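Local coordinates for protein ML032222a iGluR (Mnemiopsis leidyi, PDB 4YKI) that probably serves as a subunit of a glycine-activated ion channel of the glutamate receptor family, binding glycine in its ligand-binding domain, at residues V38-V43 and W245-S250; N74-D79 and D86-D91; L92-A97 and I102-P107; L128-L131 and K137-V140; L149-R154 and L161-V166. All coordinates share one frame; numbering follows the deposited sequence. Where two conformers were deposited one is given.

Contacts 2 and 3 are buried and adjacent, joined by I77 CD1 packing on I102 CD1, and both reach the bound glycine, one from D91 and the other from S93. Contact 1 lies at the surface and joins helices 37-49 and 240-248 through a salt bridge and an indole hydrogen bond; V38 and V42 still pack on A89 of contact 2. Contacts 4 and 5 are partly buried, with centres about 9 Å apart, and are joined by W138 of contact 4, which pairs with L161 and V166 of contact 5. Apolar packing dominates contacts 2 and 4, contact 3 adds a tyrosine hydroxyl gripping backbone, and contact 5 pairs an apolar layer with a surface salt bridge, seen in one lysine conformer, with a bridging water as in contact 1.

Contact 1. Residues V38-V43 and W245-S250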
# COMPACT_ATOMS: atom_id res chain seq x y z
N VAL B 38 8.79 -5.84 12.92
CA VAL B 38 9.51 -4.62 12.58
C VAL B 38 10.99 -4.73 12.94
O VAL B 38 11.86 -4.30 12.20
CB VAL B 38 8.85 -3.37 13.21
CG1 VAL B 38 9.73 -2.14 13.11
CG2 VAL B 38 7.52 -3.10 12.49
N ASN B 39 11.30 -5.32 14.10
CA ASN B 39 12.69 -5.53 14.45
C ASN B 39 13.43 -6.34 13.39
O ASN B 39 14.56 -6.03 13.04
CB ASN B 39 12.82 -6.20 15.82
CG ASN B 39 14.27 -6.31 16.24
OD1 ASN B 39 14.94 -5.30 16.44
ND2 ASN B 39 14.76 -7.52 16.37
N ASP B 40 12.80 -7.40 12.90
CA ASP B 40 13.42 -8.22 11.86
C ASP B 40 13.67 -7.40 10.59
O ASP B 40 14.69 -7.57 9.94
CB ASP B 40 12.55 -9.45 11.52
CG ASP B 40 12.61 -10.54 12.56
OD1 ASP B 40 13.46 -10.49 13.47
OD2 ASP B 40 11.81 -11.48 12.42
N MET B 41 12.75 -6.50 10.24
CA MET B 41 12.95 -5.59 9.12
C MET B 41 14.15 -4.67 9.35
O MET B 41 14.98 -4.49 8.46
CB MET B 41 11.69 -4.76 8.89
CG MET B 41 10.50 -5.57 8.44
SD MET B 41 8.92 -4.74 8.52
CE MET B 41 9.11 -3.43 7.29
N VAL B 42 14.24 -4.09 10.55
CA VAL B 42 15.32 -3.17 10.89
C VAL B 42 16.67 -3.87 10.86
O VAL B 42 17.65 -3.34 10.35
CB VAL B 42 15.08 -2.51 12.26
CG1 VAL B 42 16.32 -1.78 12.76
CG2 VAL B 42 13.91 -1.56 12.21
N VAL B 43 16.73 -5.08 11.41
CA VAL B 43 17.96 -5.84 11.42
C VAL B 43 18.47 -6.05 9.99
O VAL B 43 19.64 -5.85 9.69
CB VAL B 43 17.80 -7.20 12.13
CG1 VAL B 43 18.97 -8.13 11.87
CG2 VAL B 43 17.64 -7.00 13.64
N TRP B 245 5.15 -11.62 8.41
CA TRP B 245 3.81 -11.60 8.99
C TRP B 245 3.40 -13.04 9.39
O TRP B 245 2.83 -13.26 10.45
CB TRP B 245 2.80 -11.00 8.02
CG TRP B 245 1.41 -10.97 8.58
CD1 TRP B 245 0.36 -11.69 8.16
CD2 TRP B 245 0.94 -10.17 9.67
NE1 TRP B 245 -0.75 -11.40 8.89
CE2 TRP B 245 -0.42 -10.48 9.84
CE3 TRP B 245 1.52 -9.22 10.53
CZ2 TRP B 245 -1.20 -9.89 10.82
CZ3 TRP B 245 0.73 -8.64 11.52
CH2 TRP B 245 -0.61 -8.97 11.64
N GLU B 246 3.70 -14.01 8.53
CA GLU B 246 3.42 -15.41 8.87
C GLU B 246 4.19 -15.85 10.12
O GLU B 246 3.65 -16.55 10.98
CB GLU B 246 3.76 -16.31 7.68
CG GLU B 246 3.65 -17.80 7.94
CD GLU B 246 2.22 -18.29 8.07
OE1 GLU B 246 1.29 -17.49 7.84
OE2 GLU B 246 2.03 -19.48 8.41
N LYS B 247 5.46 -15.46 10.22
CA LYS B 247 6.28 -15.81 11.37
C LYS B 247 5.71 -15.26 12.67
O LYS B 247 5.66 -15.98 13.67
CB LYS B 247 7.69 -15.23 11.19
CG LYS B 247 8.60 -15.39 12.41
CD LYS B 247 9.98 -14.84 12.12
CE LYS B 247 10.84 -14.82 13.39
NZ LYS B 247 12.18 -14.20 13.12
N TRP B 248 5.29 -14.00 12.66
CA TRP B 248 4.99 -13.28 13.89
C TRP B 248 3.52 -13.21 14.27
O TRP B 248 3.20 -13.09 15.46
CB TRP B 248 5.55 -11.85 13.81
CG TRP B 248 7.01 -11.81 13.91
CD1 TRP B 248 7.91 -11.62 12.90
CD2 TRP B 248 7.78 -11.98 15.10
NE1 TRP B 248 9.19 -11.67 13.40
CE2 TRP B 248 9.13 -11.88 14.75
CE3 TRP B 248 7.44 -12.21 16.44
CZ2 TRP B 248 10.16 -12.01 15.70
CZ3 TRP B 248 8.44 -12.33 17.37
CH2 TRP B 248 9.79 -12.24 17.00
N SER B 249 2.61 -13.22 13.30
CA SER B 249 1.21 -13.06 13.67
C SER B 249 0.68 -14.38 14.22
O SER B 249 1.16 -15.46 13.86
CB SER B 249 0.38 -12.54 12.51
OG SER B 249 0.34 -13.48 11.47
N SER B 250 -0.33 -14.29 15.07
CA SER B 250 -0.88 -15.45 15.75
C SER B 250 -1.71 -16.29 14.79
O SER B 250 -2.36 -15.75 13.89
CB SER B 250 -1.71 -15.01 16.96
OG SER B 250 -2.73 -14.09 16.59
O HOH W 1 14.40 -13.04 14.09
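D40 turns CG anti to its carbonyl carbon, a rotation (chi1 -75°) that brings its carboxylate toward K247 and W248, while K247 leaves the other helix with CG anti to the backbone N (chi1 173°) and runs fully extended to the same carboxylate. A single oxygen receives both donors. W248 NE1 donates to D40 OD2 over 2.8 Å with an N-H...O angle of 161°, and OD2 lies at the indole edge, in the ring plane. Seen from the acceptor, this indole N-H arrives from well above the carboxylate plane. K247 NZ makes a salt bridge to D40 OD2, also 2.8 Å long, on the syn side and from the opposite face of that plane. On its way K247 passes over W248, with CE 3.2 Å above one ring face near the rim. The contact ties helix 37-49 to helix 240-248, the last helix of this periplasmic-binding-protein-like domain, and D40 also touches L244 of the latter. A water links the second oxygen to the ammonium: it donates to D40 OD1 at 2.8 Å and accepts from K247 NZ at 2.7 Å, which should help hold the carboxylate's rotation. With an alanine at D40, the indole N-H and the lysine ammonium would probably both lose their common acceptor, leaving the K247 chain free to swing into solvent.

Contact 2. Residues N74-D79 and D86-D91; sequences NGMIRD and DMIAID. With GLY (glycine), chain E.
I88 CD1 lies over one face of the flat peptide between M76 and I77, 3.5 Å from M76 O and 3.7 Å from M76 C; no aromatic ring takes part. The other branch of I88 meets the methionine side chain, CG2 standing 3.9 Å from M76 SD. M76 points CG anti to its carbonyl carbon and then bends at its last torsion (chi3 -77°), which carries CE on to I90, 4.1 Å from I90 CG2. I77 starts out away from the strand, yet its CD1 turns back to I88 CD1 at 3.9 Å, the two side chains crossing at about a right angle. Helix 75-81 is thereby laid against strand 87-89, an outermost strand of the parallel sheet, as part of the beta-alpha-beta crossover coming from strand 52-56. Cutting I88 back to an alanine would probably open a gap beside the helix and leave M76 SD and I77 CD1 without the isoleucine methyls they rest on here. The chain turns a corner at I90 and D91 follows, whose O accepts from the ligand glycine N at 2.9 Å; D91 OD2 adds a weak bond. No hydrogen bond spans the two segments, so between them the helix is seated by apolar packing on the strand that leads into the pocket.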
# COMPACT_ATOMS: atom_id res chain seq x y z
N ASN B 74 2.76 15.18 19.71
CA ASN B 74 3.26 14.37 20.81
C ASN B 74 3.73 13.01 20.29
O ASN B 74 3.82 12.81 19.07
CB ASN B 74 2.21 14.26 21.94
CG ASN B 74 0.95 13.58 21.53
OD1 ASN B 74 0.86 12.95 20.47
ND2 ASN B 74 -0.06 13.68 22.38
N GLY B 75 4.08 12.11 21.19
CA GLY B 75 4.42 10.75 20.81
C GLY B 75 5.68 10.62 19.98
O GLY B 75 6.58 11.45 19.98
N MET B 76 5.73 9.53 19.22
CA MET B 76 6.87 9.28 18.34
C MET B 76 6.99 10.35 17.27
O MET B 76 8.09 10.67 16.86
CB MET B 76 6.77 7.88 17.71
CG MET B 76 7.04 6.75 18.72
SD MET B 76 6.90 5.08 18.01
CE MET B 76 5.12 4.98 17.96
N ILE B 77 5.86 10.88 16.81
CA ILE B 77 5.90 11.95 15.81
C ILE B 77 6.69 13.14 16.36
O ILE B 77 7.57 13.68 15.69
CB ILE B 77 4.48 12.41 15.40
CG1 ILE B 77 3.63 11.25 14.84
CG2 ILE B 77 4.59 13.54 14.38
CD1 ILE B 77 4.10 10.64 13.55
N ARG B 78 6.37 13.56 17.58
CA ARG B 78 7.06 14.70 18.19
C ARG B 78 8.55 14.45 18.35
O ARG B 78 9.37 15.33 18.10
CB ARG B 78 6.41 15.06 19.54
CG ARG B 78 7.07 16.22 20.28
CD ARG B 78 7.05 17.53 19.52
NE ARG B 78 7.59 18.62 20.35
CZ ARG B 78 6.88 19.30 21.25
NH1 ARG B 78 5.59 19.08 21.44
NH2 ARG B 78 7.49 20.23 21.96
N ASP B 79 8.92 13.23 18.77
CA ASP B 79 10.33 12.92 18.93
C ASP B 79 11.07 13.04 17.60
O ASP B 79 12.21 13.48 17.55
CB ASP B 79 10.52 11.51 19.49
CG ASP B 79 10.38 11.42 21.01
OD1 ASP B 79 10.10 12.43 21.68
OD2 ASP B 79 10.55 10.27 21.49
N ASP B 86 15.57 9.59 13.95
CA ASP B 86 15.76 9.75 12.51
C ASP B 86 14.70 9.06 11.67
O ASP B 86 14.52 9.38 10.49
CB ASP B 86 17.10 9.14 12.14
CG ASP B 86 18.23 9.75 12.90
OD1 ASP B 86 18.29 10.98 12.89
OD2 ASP B 86 19.01 9.02 13.53
N MET B 87 14.04 8.06 12.24
CA MET B 87 13.01 7.30 11.56
C MET B 87 12.15 6.66 12.63
O MET B 87 12.67 6.31 13.67
CB MET B 87 13.66 6.23 10.65
CG MET B 87 12.67 5.39 9.84
SD MET B 87 13.45 4.37 8.56
CE MET B 87 14.16 3.03 9.53
N ILE B 88 10.85 6.54 12.35
CA ILE B 88 9.92 5.85 13.25
C ILE B 88 9.73 4.45 12.67
O ILE B 88 9.17 4.30 11.56
CB ILE B 88 8.60 6.60 13.37
CG1 ILE B 88 8.83 8.02 13.94
CG2 ILE B 88 7.64 5.81 14.25
CD1 ILE B 88 7.58 8.90 13.88
N ALA B 89 10.24 3.44 13.39
CA ALA B 89 10.20 2.04 12.96
C ALA B 89 9.16 1.29 13.78
O ALA B 89 9.45 0.80 14.88
CB ALA B 89 11.57 1.43 13.09
N ILE B 90 7.93 1.23 13.26
CA ILE B 90 6.80 0.62 13.93
C ILE B 90 5.73 0.44 12.85
O ILE B 90 5.95 0.81 11.69
CB ILE B 90 6.33 1.53 15.11
CG1 ILE B 90 5.44 0.81 16.15
CG2 ILE B 90 5.67 2.80 14.58
CD1 ILE B 90 5.94 -0.55 16.63
N ASP B 91 4.58 -0.13 13.21
CA ASP B 91 3.40 -0.04 12.35
C ASP B 91 2.83 1.36 12.44
O ASP B 91 1.89 1.62 13.19
CB ASP B 91 2.37 -1.10 12.74
CG ASP B 91 1.91 -1.01 14.20
OD1 ASP B 91 2.76 -0.90 15.11
OD2 ASP B 91 0.65 -1.09 14.41
N GLY E . -0.63 2.01 14.53
CA GLY E . -1.06 3.12 15.41
C GLY E . -0.68 4.49 14.91
O GLY E . -1.10 5.48 15.55
OXT GLY E . 0.05 4.60 13.90

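Contact 3. Residues L92-A97 and I102-P107; sequences LSTNSA and IDYSFP. With GLY (glycine), chain E.
The wall of the glycine pocket, where strand 91-93 runs into helix 96-99, is backed by Y104, whose hydroxyl meets the S93 and N95 backbone. Y104 OH gives a weak hydrogen bond to S93 O at 2.7 Å and accepts from N95 N at 3.1 Å, with an N-H...O angle of 156°. T94 closes over the ring: CG2, set anti to its carbonyl carbon (chi1 56° for OG1), stands 3.6 Å from the ring centroid, almost on the normal, a CH-pi contact over one face. That rotation leaves T94 OG1 to the backbone N of E213. Alongside, L92 CD2 touches Y104 CE1 at 3.9 Å and meets I102 CD1 tip to tip at 4.1 Å. On the ligand side of this same strand, S93 N donates to the glycine OXT over 2.9 Å, nearly straight at 174°. R98, which also binds the glycine, reaches S93 O as well, and N95 OD1 caps the helix at R98 N. S96 N bonds to E237 of the second subunit. Y104 is thus placed as a second-shell residue: its hydroxyl links a buried carbonyl and a buried amide on either side of T94, which probably helps hold the S93 amide in line with the ligand carboxylate.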
# COMPACT_ATOMS: atom_id res chain seq x y z
N LEU B 92 3.40 2.28 11.67
CA LEU B 92 2.99 3.68 11.73
C LEU B 92 1.94 3.92 10.65
O LEU B 92 2.23 3.88 9.45
CB LEU B 92 4.15 4.67 11.57
CG LEU B 92 3.80 6.12 11.90
CD1 LEU B 92 3.50 6.31 13.39
CD2 LEU B 92 4.92 7.03 11.47
N SER B 93 0.71 4.20 11.07
CA SER B 93 -0.39 4.39 10.13
C SER B 93 -0.26 5.69 9.37
O SER B 93 0.14 6.72 9.92
CB SER B 93 -1.70 4.38 10.87
OG SER B 93 -1.79 3.17 11.60
N THR B 94 -0.62 5.64 8.09
CA THR B 94 -0.62 6.82 7.23
C THR B 94 -1.89 7.63 7.41
O THR B 94 -3.00 7.10 7.24
CB THR B 94 -0.43 6.44 5.76
OG1 THR B 94 -1.44 5.51 5.36
CG2 THR B 94 0.94 5.84 5.55
N ASN B 95 -1.73 8.91 7.78
CA ASN B 95 -2.84 9.86 7.81
C ASN B 95 -2.39 11.24 7.38
O ASN B 95 -1.21 11.58 7.43
CB ASN B 95 -3.65 9.85 9.13
CG ASN B 95 -2.88 10.36 10.33
OD1 ASN B 95 -2.38 11.47 10.33
ND2 ASN B 95 -2.88 9.57 11.41
N SER B 96 -3.34 12.03 6.92
CA SER B 96 -3.05 13.34 6.36
C SER B 96 -2.48 14.31 7.41
O SER B 96 -1.63 15.13 7.10
CB SER B 96 -4.29 13.92 5.69
OG SER B 96 -4.62 13.20 4.51
N ALA B 97 -2.96 14.22 8.65
CA ALA B 97 -2.45 15.10 9.70
C ALA B 97 -0.93 14.88 9.85
O ALA B 97 -0.15 15.82 9.84
CB ALA B 97 -3.18 14.86 11.03
N ILE B 102 5.43 15.23 8.64
CA ILE B 102 6.50 14.27 8.36
C ILE B 102 6.24 13.57 7.03
O ILE B 102 5.17 13.72 6.45
CB ILE B 102 6.62 13.18 9.49
CG1 ILE B 102 5.39 12.26 9.55
CG2 ILE B 102 6.88 13.85 10.85
CD1 ILE B 102 5.67 10.90 10.22
N ASP B 103 7.23 12.82 6.57
CA ASP B 103 7.08 11.94 5.42
C ASP B 103 6.89 10.50 5.89
O ASP B 103 7.14 10.15 7.06
CB ASP B 103 8.31 12.01 4.51
CG ASP B 103 8.35 13.27 3.65
OD1 ASP B 103 7.35 14.02 3.56
OD2 ASP B 103 9.40 13.48 3.02
N TYR B 104 6.44 9.68 4.95
CA TYR B 104 6.37 8.24 5.15
C TYR B 104 7.29 7.55 4.16
O TYR B 104 7.49 8.02 3.04
CB TYR B 104 4.96 7.73 4.93
CG TYR B 104 3.99 8.11 6.01
CD1 TYR B 104 3.91 7.35 7.17
CD2 TYR B 104 3.13 9.19 5.87
CE1 TYR B 104 2.99 7.66 8.15
CE2 TYR B 104 2.20 9.51 6.84
CZ TYR B 104 2.15 8.75 7.99
OH TYR B 104 1.19 9.04 8.91
N SER B 105 7.80 6.39 4.56
CA SER B 105 8.46 5.47 3.65
C SER B 105 7.47 4.81 2.71
O SER B 105 6.26 4.90 2.89
CB SER B 105 9.18 4.37 4.43
OG SER B 105 8.26 3.45 4.99
N PHE B 106 8.00 4.09 1.72
CA PHE B 106 7.22 3.13 0.99
C PHE B 106 6.47 2.23 1.99
O PHE B 106 7.06 1.79 2.97
CB PHE B 106 8.13 2.29 0.10
CG PHE B 106 7.38 1.45 -0.89
CD1 PHE B 106 6.90 2.01 -2.07
CD2 PHE B 106 7.09 0.13 -0.62
CE1 PHE B 106 6.17 1.26 -2.96
CE2 PHE B 106 6.35 -0.63 -1.52
CZ PHE B 106 5.89 -0.06 -2.68
N PRO B 107 5.19 1.95 1.74
CA PRO B 107 4.43 1.25 2.78
C PRO B 107 4.54 -0.26 2.67
O PRO B 107 4.87 -0.77 1.59
CB PRO B 107 2.99 1.71 2.51
CG PRO B 107 2.93 1.95 1.06
CD PRO B 107 4.31 2.47 0.67
N GLY E . -0.63 2.01 14.53
CA GLY E . -1.06 3.12 15.41
C GLY E . -0.68 4.49 14.91
O GLY E . -1.10 5.48 15.55
OXT GLY E . 0.05 4.60 13.90

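Contact 4. Residues L128-L131 and K137-V140; sequences LELL and KWGV
The 3-10 turn of L128-L131, marked by the bond from L131 N to L128 O at 3.1 Å, approaches strand 137-140 most closely where the CA atoms of L130 and W138 stand 7.8 Å apart. W138 carries nearly all of the strand's share. Its CG sits between the backbone N and the carbonyl carbon (chi1 68°), and chi2 of 90° turns the indole so that a broad face confronts L130. Over that face lies L130 CB, 4.0 Å from the centroid of the six-membered ring and 17° off its normal, a CH-pi contact. The two side chains slide past each other in opposite directions, so the leucine's tip ends near the tryptophan's root: L130 CD1 is 3.7 Å from W138 CB, while L130 CD2 rests 3.8 Å from W138 CE3. At the far end of the indole the backbone takes over, with L130 O 3.5 Å from W138 CZ3; that carbonyl is hydrogen-bonded to Q133 NE2. L131 reaches the benzo part from another direction, its CD2 lying 4.2 Å from W138 CZ2, and the two side chains cross at about a right angle. No hydrogen bond joins the two segments, and the packing is largely apolar, apart from the L130 carbonyl beside the indole. The indole N-H is spent outside, on L161 O of helix 157-164, the helix against which L128 and L131 also pack. Strand 137-141 runs parallel to strands 166-168 and 183-188, and V184 of the latter touches both L130 and W138, so the turn packs where this sheet meets helix 157-164.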
# COMPACT_ATOMS: atom_id res chain seq x y z
N LEU B 128 -21.66 3.95 14.55
CA LEU B 128 -22.42 5.17 14.85
C LEU B 128 -23.66 4.85 15.67
O LEU B 128 -24.21 5.75 16.32
CB LEU B 128 -22.77 5.95 13.59
CG LEU B 128 -21.58 6.60 12.86
CD1 LEU B 128 -22.07 7.38 11.63
CD2 LEU B 128 -20.74 7.52 13.75
N GLU B 129 -24.09 3.59 15.67
CA GLU B 129 -25.20 3.17 16.53
C GLU B 129 -24.93 3.40 18.02
O GLU B 129 -25.86 3.51 18.82
CB GLU B 129 -25.50 1.69 16.31
CG GLU B 129 -26.05 1.44 14.91
CD GLU B 129 -26.22 -0.03 14.57
OE1 GLU B 129 -26.00 -0.90 15.44
OE2 GLU B 129 -26.57 -0.30 13.39
N LEU B 130 -23.66 3.47 18.40
CA LEU B 130 -23.29 3.72 19.78
C LEU B 130 -23.87 5.02 20.33
O LEU B 130 -24.12 5.14 21.53
CB LEU B 130 -21.77 3.72 19.92
CG LEU B 130 -21.11 2.35 19.81
CD1 LEU B 130 -19.64 2.49 19.50
CD2 LEU B 130 -21.32 1.53 21.07
N LEU B 131 -24.07 6.01 19.45
CA LEU B 131 -24.49 7.35 19.88
C LEU B 131 -25.95 7.39 20.34
O LEU B 131 -26.35 8.35 21.01
CB LEU B 131 -24.28 8.36 18.75
CG LEU B 131 -22.83 8.55 18.30
CD1 LEU B 131 -22.75 9.48 17.08
CD2 LEU B 131 -21.96 9.07 19.43
N LYS B 137 -20.47 0.98 26.44
CA LYS B 137 -19.48 2.05 26.41
C LYS B 137 -18.48 1.74 25.29
O LYS B 137 -18.49 0.64 24.75
CB LYS B 137 -18.77 2.18 27.76
CG LYS B 137 -19.68 2.75 28.84
CD LYS B 137 -18.97 2.92 30.18
CE LYS B 137 -19.90 3.51 31.24
NZ LYS B 137 -20.48 4.81 30.82
N TRP B 138 -17.65 2.71 24.95
CA TRP B 138 -16.75 2.55 23.82
C TRP B 138 -15.58 3.50 23.96
O TRP B 138 -15.61 4.43 24.77
CB TRP B 138 -17.48 2.81 22.50
CG TRP B 138 -17.89 4.23 22.30
CD1 TRP B 138 -17.16 5.22 21.70
CD2 TRP B 138 -19.11 4.84 22.73
NE1 TRP B 138 -17.86 6.40 21.72
CE2 TRP B 138 -19.06 6.19 22.35
CE3 TRP B 138 -20.25 4.37 23.39
CZ2 TRP B 138 -20.12 7.07 22.60
CZ3 TRP B 138 -21.28 5.26 23.65
CH2 TRP B 138 -21.20 6.59 23.26
N GLY B 139 -14.54 3.27 23.16
CA GLY B 139 -13.43 4.19 23.16
C GLY B 139 -12.41 3.92 22.09
O GLY B 139 -12.42 2.89 21.42
N VAL B 140 -11.53 4.90 21.95
CA VAL B 140 -10.32 4.82 21.16
C VAL B 140 -9.14 5.25 22.02
O VAL B 140 -9.32 5.94 23.02
CB VAL B 140 -10.37 5.76 19.91
CG1 VAL B 140 -11.42 5.31 18.94
CG2 VAL B 140 -10.57 7.24 20.32

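Contact 5. Residues L149-R154 and L161-V166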
# COMPACT_ATOMS: atom_id res chain seq x y z
N LEU B 149 -8.27 9.70 12.68
CA LEU B 149 -9.17 9.51 11.55
C LEU B 149 -10.61 9.82 11.90
O LEU B 149 -11.31 10.43 11.10
CB LEU B 149 -9.09 8.10 10.98
CG LEU B 149 -7.84 7.72 10.20
CD1 LEU B 149 -8.12 6.40 9.44
CD2 LEU B 149 -7.41 8.84 9.26
N LEU B 150 -11.06 9.37 13.06
CA LEU B 150 -12.44 9.64 13.43
C LEU B 150 -12.67 11.14 13.66
O LEU B 150 -13.73 11.66 13.31
CB LEU B 150 -12.86 8.81 14.65
CG LEU B 150 -13.41 7.42 14.28
CD1 LEU B 150 -12.41 6.52 13.58
CD2 LEU B 150 -13.93 6.74 15.53
N LYS B 151 -11.68 11.83 14.23
CA LYS B 151 -11.81 13.26 14.52
C LYS B 151 -11.72 14.16 13.29
O LYS B 151 -12.18 15.31 13.33
CB LYS B 151 -10.76 13.71 15.55
CG LYS B 151 -11.06 13.27 16.98
CD LYS B 151 -12.14 14.14 17.60
CE LYS B 151 -11.56 15.44 18.13
NZ LYS B 151 -12.60 16.33 18.72
N THR B 152 -11.13 13.65 12.22
CA THR B 152 -10.96 14.40 10.98
C THR B 152 -11.96 13.95 9.89
O THR B 152 -12.05 14.58 8.85
CB THR B 152 -9.48 14.40 10.50
OG1 THR B 152 -9.06 13.09 10.14
CG2 THR B 152 -8.54 14.93 11.60
N HIS B 153 -12.75 12.92 10.17
CA HIS B 153 -13.74 12.39 9.23
C HIS B 153 -14.73 13.48 8.91
O HIS B 153 -15.09 14.27 9.77
CB HIS B 153 -14.49 11.22 9.87
CG HIS B 153 -15.21 10.34 8.90
ND1 HIS B 153 -16.35 10.74 8.25
CD2 HIS B 153 -14.98 9.07 8.51
CE1 HIS B 153 -16.78 9.75 7.48
NE2 HIS B 153 -15.96 8.73 7.62
N ARG B 154 -15.17 13.56 7.66
CA ARG B 154 -16.01 14.69 7.31
C ARG B 154 -17.43 14.59 7.91
O ARG B 154 -18.10 15.59 8.07
CB ARG B 154 -15.94 14.96 5.81
CG ARG B 154 -14.50 15.41 5.43
CD ARG B 154 -14.42 16.16 4.14
NE ARG B 154 -15.42 17.21 4.07
CZ ARG B 154 -15.89 17.72 2.94
NH1 ARG B 154 -15.43 17.29 1.78
NH2 ARG B 154 -16.82 18.67 2.97
N LEU B 161 -18.18 10.26 18.42
CA LEU B 161 -17.74 8.99 19.00
C LEU B 161 -16.49 9.18 19.84
O LEU B 161 -16.37 8.62 20.92
CB LEU B 161 -17.43 7.94 17.93
CG LEU B 161 -18.62 7.23 17.31
CD1 LEU B 161 -18.11 6.26 16.27
CD2 LEU B 161 -19.48 6.49 18.34
N VAL B 162 -15.53 9.93 19.33
CA VAL B 162 -14.32 10.15 20.08
C VAL B 162 -14.60 10.97 21.34
O VAL B 162 -14.21 10.58 22.44
CB VAL B 162 -13.27 10.83 19.21
CG1 VAL B 162 -12.05 11.25 20.04
CG2 VAL B 162 -12.86 9.88 18.08
N ASP B 163 -15.31 12.08 21.18
CA ASP B 163 -15.53 13.04 22.26
C ASP B 163 -16.37 12.46 23.40
O ASP B 163 -16.16 12.81 24.56
CB ASP B 163 -16.20 14.31 21.73
CG ASP B 163 -15.30 15.11 20.77
OD1 ASP B 163 -14.07 14.89 20.75
OD2 ASP B 163 -15.84 15.97 20.05
N GLU B 164 -17.27 11.54 23.06
CA GLU B 164 -18.22 11.00 24.02
C GLU B 164 -17.83 9.61 24.51
O GLU B 164 -18.49 9.05 25.38
CB GLU B 164 -19.62 11.02 23.41
CG GLU B 164 -20.11 12.44 23.16
CD GLU B 164 -21.31 12.53 22.26
OE1 GLU B 164 -22.27 11.77 22.48
OE2 GLU B 164 -21.30 13.35 21.32
N GLY B 165 -16.73 9.08 23.98
CA GLY B 165 -16.22 7.78 24.39
C GLY B 165 -15.20 7.92 25.51
O GLY B 165 -14.91 9.02 25.98
N VAL B 166 -14.66 6.80 25.95
CA VAL B 166 -13.54 6.77 26.88
C VAL B 166 -12.21 7.01 26.10
O VAL B 166 -12.02 6.51 25.00
CB VAL B 166 -13.52 5.43 27.67
CG1 VAL B 166 -14.89 5.13 28.24
CG2 VAL B 166 -13.05 4.27 26.82
O HOH W 2 -14.79 17.63 18.16
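K151 and D163 meet at about a right angle, the lysine crossing V162 to reach the carboxylate beyond it. K151 was modelled in two conformers; in the one described, CG is anti to the carbonyl carbon and the chain then folds at chi2 (-77°) and chi3 (-82°), which brings the ammonium round toward the neighbouring helix. In this conformer K151 NZ forms a salt bridge with D163 OD1 at 2.9 Å, so the link is probably not permanent; D163 OD1 receives it on its syn lone pair, the side of the other oxygen. A water completes the link, accepting from K151 NZ at 2.6 Å and donating to D163 OD2 at 2.7 Å, and both carboxylate oxygens are then engaged. The methylenes of the lysine folded this way lie across the valine, with K151 CD 3.8 Å from V162 CG1. The pair joins two successive helices, 145-152 and 157-164, in a lobe of the two-lobed ligand-binding fold; H145, at the start of the first, supplies a backbone N to the glycine. Beside the salt bridge the contact turns apolar. With V162 CG1 anti to the backbone N (chi1 172°), CG2 falls anti to the carbonyl carbon and faces L150, 3.6 Å from L150 CB. Further into the interface, where both leucines are buried, L150 CD2 approaches L161 CD1 at 4.3 Å, and L150 also touches Y158. On the first helix, L149 packs against E237 of the second subunit.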